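Local coordinates for Xcc_ctr_pt (PDB 6NJW), which is the C-terminal Toprim-containing region of a Class 2 OLD family nuclease, which probably cleaves nucleic acid by a two-metal mechanism, at residues A[72-84]-A[209-221]. Numbering follows the deposited sequence.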
loop_
_atom_site.group_PDB
_atom_site.type_symbol
_atom_site.label_atom_id
_atom_site.label_comp_id
_atom_site.label_asym_id
_atom_site.label_seq_id
_atom_site.Cartn_x
_atom_site.Cartn_y
_atom_site.Cartn_z
ATOM N N GLY A 72 -6.909 -19.244 -12.027
ATOM C CA GLY A 72 -6.865 -19.696 -10.656
ATOM C C GLY A 72 -8.250 -19.595 -10.064
ATOM O O GLY A 72 -9.195 -20.157 -10.618
ATOM N N LEU A 73 -8.399 -18.847 -8.971
ATOM C CA LEU A 73 -9.693 -18.703 -8.315
ATOM C C LEU A 73 -10.577 -17.608 -8.907
ATOM O O LEU A 73 -11.775 -17.578 -8.605
ATOM C CB LEU A 73 -9.486 -18.421 -6.825
ATOM C CG LEU A 73 -8.794 -19.514 -6.036
ATOM C CD1 LEU A 73 -8.551 -19.080 -4.577
ATOM C CD2 LEU A 73 -9.631 -20.784 -6.104
ATOM N N ASN A 74 -10.027 -16.699 -9.720
ATOM C CA ASN A 74 -10.815 -15.658 -10.384
ATOM C C ASN A 74 -11.522 -14.758 -9.360
ATOM O O ASN A 74 -12.743 -14.572 -9.381
ATOM C CB ASN A 74 -11.813 -16.278 -11.370
ATOM C CG ASN A 74 -12.303 -15.282 -12.391
ATOM O OD1 ASN A 74 -11.501 -14.611 -13.038
ATOM N ND2 ASN A 74 -13.624 -15.163 -12.530
ATOM N N ILE A 75 -10.720 -14.197 -8.467
ATOM C CA ILE A 75 -11.177 -13.343 -7.372
ATOM C C ILE A 75 -10.736 -11.915 -7.681
ATOM O O ILE A 75 -9.562 -11.701 -8.018
ATOM C CB ILE A 75 -10.598 -13.817 -6.019
ATOM C CG1 ILE A 75 -11.206 -15.158 -5.596
ATOM C CG2 ILE A 75 -10.814 -12.809 -4.903
ATOM C CD1 ILE A 75 -10.583 -15.700 -4.332
ATOM N N PRO A 76 -11.621 -10.922 -7.580
ATOM C CA PRO A 76 -11.186 -9.529 -7.772
ATOM C C PRO A 76 -10.068 -9.158 -6.801
ATOM O O PRO A 76 -10.123 -9.468 -5.611
ATOM C CB PRO A 76 -12.458 -8.716 -7.497
ATOM C CG PRO A 76 -13.595 -9.687 -7.591
ATOM C CD PRO A 76 -13.052 -11.031 -7.234
ATOM N N HIS A 77 -9.038 -8.484 -7.316
ATOM C CA HIS A 77 -7.925 -8.110 -6.468
ATOM C C HIS A 77 -7.270 -6.855 -7.025
ATOM O O HIS A 77 -7.466 -6.489 -8.182
ATOM C CB HIS A 77 -6.894 -9.239 -6.364
ATOM C CG HIS A 77 -6.308 -9.606 -7.686
ATOM N ND1 HIS A 77 -6.968 -10.417 -8.583
ATOM C CD2 HIS A 77 -5.161 -9.220 -8.295
ATOM C CE1 HIS A 77 -6.241 -10.530 -9.685
ATOM N NE2 HIS A 77 -5.142 -9.814 -9.536
ATOM N N VAL A 78 -6.488 -6.195 -6.174
ATOM C CA VAL A 78 -5.730 -5.014 -6.557
ATOM C C VAL A 78 -4.303 -5.189 -6.046
ATOM O O VAL A 78 -4.028 -6.044 -5.215
ATOM C CB VAL A 78 -6.363 -3.721 -6.002
ATOM C CG1 VAL A 78 -7.727 -3.490 -6.646
ATOM C CG2 VAL A 78 -6.497 -3.799 -4.470
ATOM N N ILE A 79 -3.390 -4.357 -6.543
ATOM C CA ILE A 79 -1.999 -4.370 -6.094
ATOM C C ILE A 79 -1.580 -2.956 -5.718
ATOM O O ILE A 79 -1.907 -2.001 -6.423
ATOM C CB ILE A 79 -1.056 -4.927 -7.188
ATOM C CG1 ILE A 79 -1.169 -6.449 -7.273
ATOM C CG2 ILE A 79 0.398 -4.505 -6.936
ATOM C CD1 ILE A 79 -0.513 -7.038 -8.540
ATOM N N LEU A 80 -0.832 -2.835 -4.625
ATOM C CA LEU A 80 -0.175 -1.600 -4.213
ATOM C C LEU A 80 1.314 -1.887 -4.140
ATOM O O LEU A 80 1.740 -2.756 -3.369
ATOM C CB LEU A 80 -0.687 -1.129 -2.844
ATOM C CG LEU A 80 -2.165 -0.739 -2.854
ATOM C CD1 LEU A 80 -2.752 -0.643 -1.454
ATOM C CD2 LEU A 80 -2.234 0.599 -3.547
ATOM N N THR A 81 2.107 -1.162 -4.922
ATOM C CA THR A 81 3.541 -1.433 -4.933
ATOM C C THR A 81 4.291 -0.131 -5.183
ATOM O O THR A 81 3.707 0.868 -5.614
ATOM C CB THR A 81 3.894 -2.501 -5.979
ATOM O OG1 THR A 81 5.233 -2.983 -5.759
ATOM C CG2 THR A 81 3.757 -1.949 -7.380
ATOM N N ASP A 82 5.595 -0.151 -4.887
ATOM C CA ASP A 82 6.445 1.038 -4.933
ATOM C C ASP A 82 7.250 1.090 -6.225
ATOM O O ASP A 82 7.761 0.066 -6.691
ATOM C CB ASP A 82 7.402 1.061 -3.740
ATOM C CG ASP A 82 6.684 1.319 -2.429
ATOM O OD1 ASP A 82 5.504 1.712 -2.475
ATOM O OD2 ASP A 82 7.292 1.129 -1.358
ATOM N N ARG A 83 7.391 2.296 -6.786
ATOM C CA ARG A 83 8.073 2.420 -8.073
ATOM C C ARG A 83 9.525 1.972 -7.987
ATOM O O ARG A 83 10.022 1.292 -8.896
ATOM C CB ARG A 83 8.009 3.856 -8.594
ATOM C CG ARG A 83 8.442 3.950 -10.061
ATOM C CD ARG A 83 8.490 5.384 -10.552
ATOM N NE ARG A 83 8.647 5.480 -12.000
ATOM C CZ ARG A 83 7.661 5.795 -12.835
ATOM N NH1 ARG A 83 6.447 6.042 -12.358
ATOM N NH2 ARG A 83 7.883 5.861 -14.142
ATOM N N ASP A 84 10.221 2.357 -6.917
ATOM C CA ASP A 84 11.629 2.001 -6.690
ATOM C C ASP A 84 12.556 2.589 -7.759
ATOM O O ASP A 84 12.728 3.813 -7.841
ATOM C CB ASP A 84 11.794 0.475 -6.616
ATOM C CG ASP A 84 11.262 -0.097 -5.317
ATOM O OD1 ASP A 84 11.275 0.649 -4.316
ATOM O OD2 ASP A 84 10.819 -1.272 -5.293
ATOM N N TYR A 209 -2.368 6.578 -4.472
ATOM C CA TYR A 209 -2.373 5.204 -4.965
ATOM C C TYR A 209 -3.201 4.290 -4.063
ATOM O O TYR A 209 -3.828 3.342 -4.553
ATOM C CB TYR A 209 -0.938 4.690 -5.153
ATOM C CG TYR A 209 -0.192 4.222 -3.919
ATOM C CD1 TYR A 209 0.079 5.088 -2.859
ATOM C CD2 TYR A 209 0.282 2.927 -3.830
ATOM C CE1 TYR A 209 0.785 4.656 -1.730
ATOM C CE2 TYR A 209 0.983 2.482 -2.698
ATOM C CZ TYR A 209 1.233 3.352 -1.661
ATOM O OH TYR A 209 1.927 2.911 -0.546
ATOM N N ILE A 210 -3.265 4.590 -2.765
ATOM C CA ILE A 210 -4.079 3.793 -1.851
ATOM C C ILE A 210 -5.565 4.064 -2.076
ATOM O O ILE A 210 -6.381 3.135 -2.116
ATOM C CB ILE A 210 -3.656 4.071 -0.394
ATOM C CG1 ILE A 210 -2.257 3.482 -0.121
ATOM C CG2 ILE A 210 -4.672 3.518 0.603
ATOM C CD1 ILE A 210 -1.779 3.691 1.311
ATOM N N ARG A 211 -5.948 5.335 -2.215
ATOM C CA ARG A 211 -7.342 5.636 -2.539
ATOM C C ARG A 211 -7.767 4.969 -3.847
ATOM O O ARG A 211 -8.871 4.416 -3.949
ATOM C CB ARG A 211 -7.554 7.150 -2.626
ATOM C CG ARG A 211 -9.008 7.530 -2.977
ATOM C CD ARG A 211 -9.189 9.043 -3.172
ATOM N NE ARG A 211 -8.681 9.796 -2.037
ATOM C CZ ARG A 211 -9.433 10.155 -1.004
ATOM N NH1 ARG A 211 -10.711 9.828 -0.996
ATOM N NH2 ARG A 211 -8.914 10.845 0.006
ATOM N N SER A 212 -6.899 5.003 -4.853
ATOM C CA SER A 212 -7.202 4.379 -6.133
ATOM C C SER A 212 -7.442 2.885 -5.985
ATOM O O SER A 212 -8.396 2.344 -6.558
ATOM C CB SER A 212 -6.055 4.631 -7.113
ATOM O OG SER A 212 -6.100 5.958 -7.614
ATOM N N ALA A 213 -6.593 2.202 -5.217
ATOM C CA ALA A 213 -6.753 0.762 -5.085
ATOM C C ALA A 213 -7.994 0.431 -4.288
ATOM O O ALA A 213 -8.708 -0.517 -4.619
ATOM C CB ALA A 213 -5.525 0.136 -4.418
ATOM N N LEU A 214 -8.247 1.179 -3.212
ATOM C CA LEU A 214 -9.444 0.923 -2.408
ATOM C C LEU A 214 -10.720 1.115 -3.225
ATOM O O LEU A 214 -11.644 0.297 -3.147
ATOM C CB LEU A 214 -9.449 1.832 -1.181
ATOM C CG LEU A 214 -8.396 1.490 -0.136
ATOM C CD1 LEU A 214 -8.405 2.562 0.978
ATOM C CD2 LEU A 214 -8.648 0.094 0.452
ATOM N N GLU A 215 -10.789 2.192 -4.011
ATOM C CA GLU A 215 -11.964 2.451 -4.842
ATOM C C GLU A 215 -12.100 1.412 -5.954
ATOM O O GLU A 215 -13.215 1.006 -6.304
ATOM C CB GLU A 215 -11.876 3.863 -5.418
ATOM C CG GLU A 215 -11.907 4.960 -4.326
ATOM C CD GLU A 215 -11.851 6.389 -4.887
ATOM O OE1 GLU A 215 -11.288 6.583 -5.980
ATOM O OE2 GLU A 215 -12.351 7.312 -4.212
ATOM N N HIS A 216 -10.974 0.946 -6.501
ATOM C CA HIS A 216 -11.039 -0.066 -7.549
ATOM C C HIS A 216 -11.656 -1.358 -7.022
ATOM O O HIS A 216 -12.563 -1.916 -7.645
ATOM C CB HIS A 216 -9.640 -0.341 -8.115
ATOM C CG HIS A 216 -9.648 -1.252 -9.306
ATOM N ND1 HIS A 216 -9.572 -0.787 -10.601
ATOM C CD2 HIS A 216 -9.760 -2.601 -9.399
ATOM C CE1 HIS A 216 -9.627 -1.805 -11.441
ATOM N NE2 HIS A 216 -9.742 -2.919 -10.738
ATOM N N ILE A 217 -11.186 -1.843 -5.864
ATOM C CA ILE A 217 -11.683 -3.125 -5.361
ATOM C C ILE A 217 -13.104 -2.975 -4.834
ATOM O O ILE A 217 -13.935 -3.882 -4.984
ATOM C CB ILE A 217 -10.735 -3.716 -4.297
ATOM C CG1 ILE A 217 -11.119 -5.169 -3.964
ATOM C CG2 ILE A 217 -10.708 -2.918 -3.015
ATOM C CD1 ILE A 217 -11.022 -6.094 -5.174
ATOM N N ARG A 218 -13.408 -1.832 -4.215
ATOM C CA ARG A 218 -14.782 -1.556 -3.790
ATOM C C ARG A 218 -15.729 -1.561 -4.986
ATOM O O ARG A 218 -16.816 -2.156 -4.937
ATOM C CB ARG A 218 -14.822 -0.211 -3.051
ATOM C CG ARG A 218 -16.181 0.189 -2.435
ATOM C CD ARG A 218 -17.169 0.864 -3.426
ATOM N NE ARG A 218 -16.560 1.804 -4.367
ATOM C CZ ARG A 218 -16.168 3.028 -4.039
ATOM N NH1 ARG A 218 -16.314 3.450 -2.789
ATOM N NH2 ARG A 218 -15.633 3.826 -4.957
ATOM N N ASP A 219 -15.327 -0.908 -6.076
ATOM C CA ASP A 219 -16.166 -0.865 -7.265
ATOM C C ASP A 219 -16.438 -2.266 -7.794
ATOM O O ASP A 219 -17.581 -2.603 -8.121
ATOM C CB ASP A 219 -15.510 -0.010 -8.347
ATOM C CG ASP A 219 -15.658 1.480 -8.095
ATOM O OD1 ASP A 219 -16.224 1.876 -7.050
ATOM O OD2 ASP A 219 -15.197 2.265 -8.949
ATOM N N ALA A 220 -15.401 -3.104 -7.863
ATOM C CA ALA A 220 -15.566 -4.451 -8.401
ATOM C C ALA A 220 -16.533 -5.276 -7.559
ATOM O O ALA A 220 -17.368 -6.013 -8.097
ATOM C CB ALA A 220 -14.209 -5.150 -8.481
ATOM N N ILE A 221 -16.440 -5.172 -6.236
ATOM C CA ILE A 221 -17.353 -5.938 -5.390
ATOM C C ILE A 221 -18.775 -5.384 -5.492
ATOM O O ILE A 221 -19.752 -6.143 -5.552
ATOM C CB ILE A 221 -16.848 -5.945 -3.935
ATOM C CG1 ILE A 221 -15.484 -6.633 -3.811
ATOM C CG2 ILE A 221 -17.862 -6.607 -3.000
ATOM C CD1 ILE A 221 -15.454 -8.000 -4.367
#
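V78 and L80 on one face of strand 77-82, with P76 just before it, pack on A213, H216, I217 and Y209 where helix 209-221 lies along the strand on one face of the parallel sheet of the Toprim domain. Strand 77-82, an inner strand of that sheet, runs almost exactly antiparallel to the helix (176°), with the axes 8.0 Å apart. At the metal end, L80 lodges its CD2 branch between the Y209 ring and the A213 methyl. L80 CD2 is 3.4 Å from A213 CB, tighter than usual for two carbons, and meets Y209 CD2 obliquely at the same 3.4 Å. Midway, the V78 and H216 side chains run alongside each other in opposite senses, V78 CG1 touching H216 CD2 at 3.5 Å while also packing on I217 CB. At the far end P76 CB meets I217 CD1 at 3.8 Å. A220 CB also meets P76 CB, while I221 CD1 meets P76 CG, the I221 and P76 side chains crossing at about a right angle. I217 CG1 is anti to the backbone N (chi1 -170°), and the second torsion turns CD1 toward the P76 carbonyl.

In the next shell, I24 and V26 of strand 22-26 touch V78 and L80. On the other side of the strand H77 is fixed by its ring nitrogens: ND1 gives an in-plane, nearly straight bond to I75 O (2.9 Å), and NE2 pairs with Y127. T81 bonds E27, a magnesium ligand elsewhere seen for this protein. The apolar packing leads into the magnesium site, where D82 and Y209 both take part; D82 OD1 lies 4.2 Å from Y209 OH.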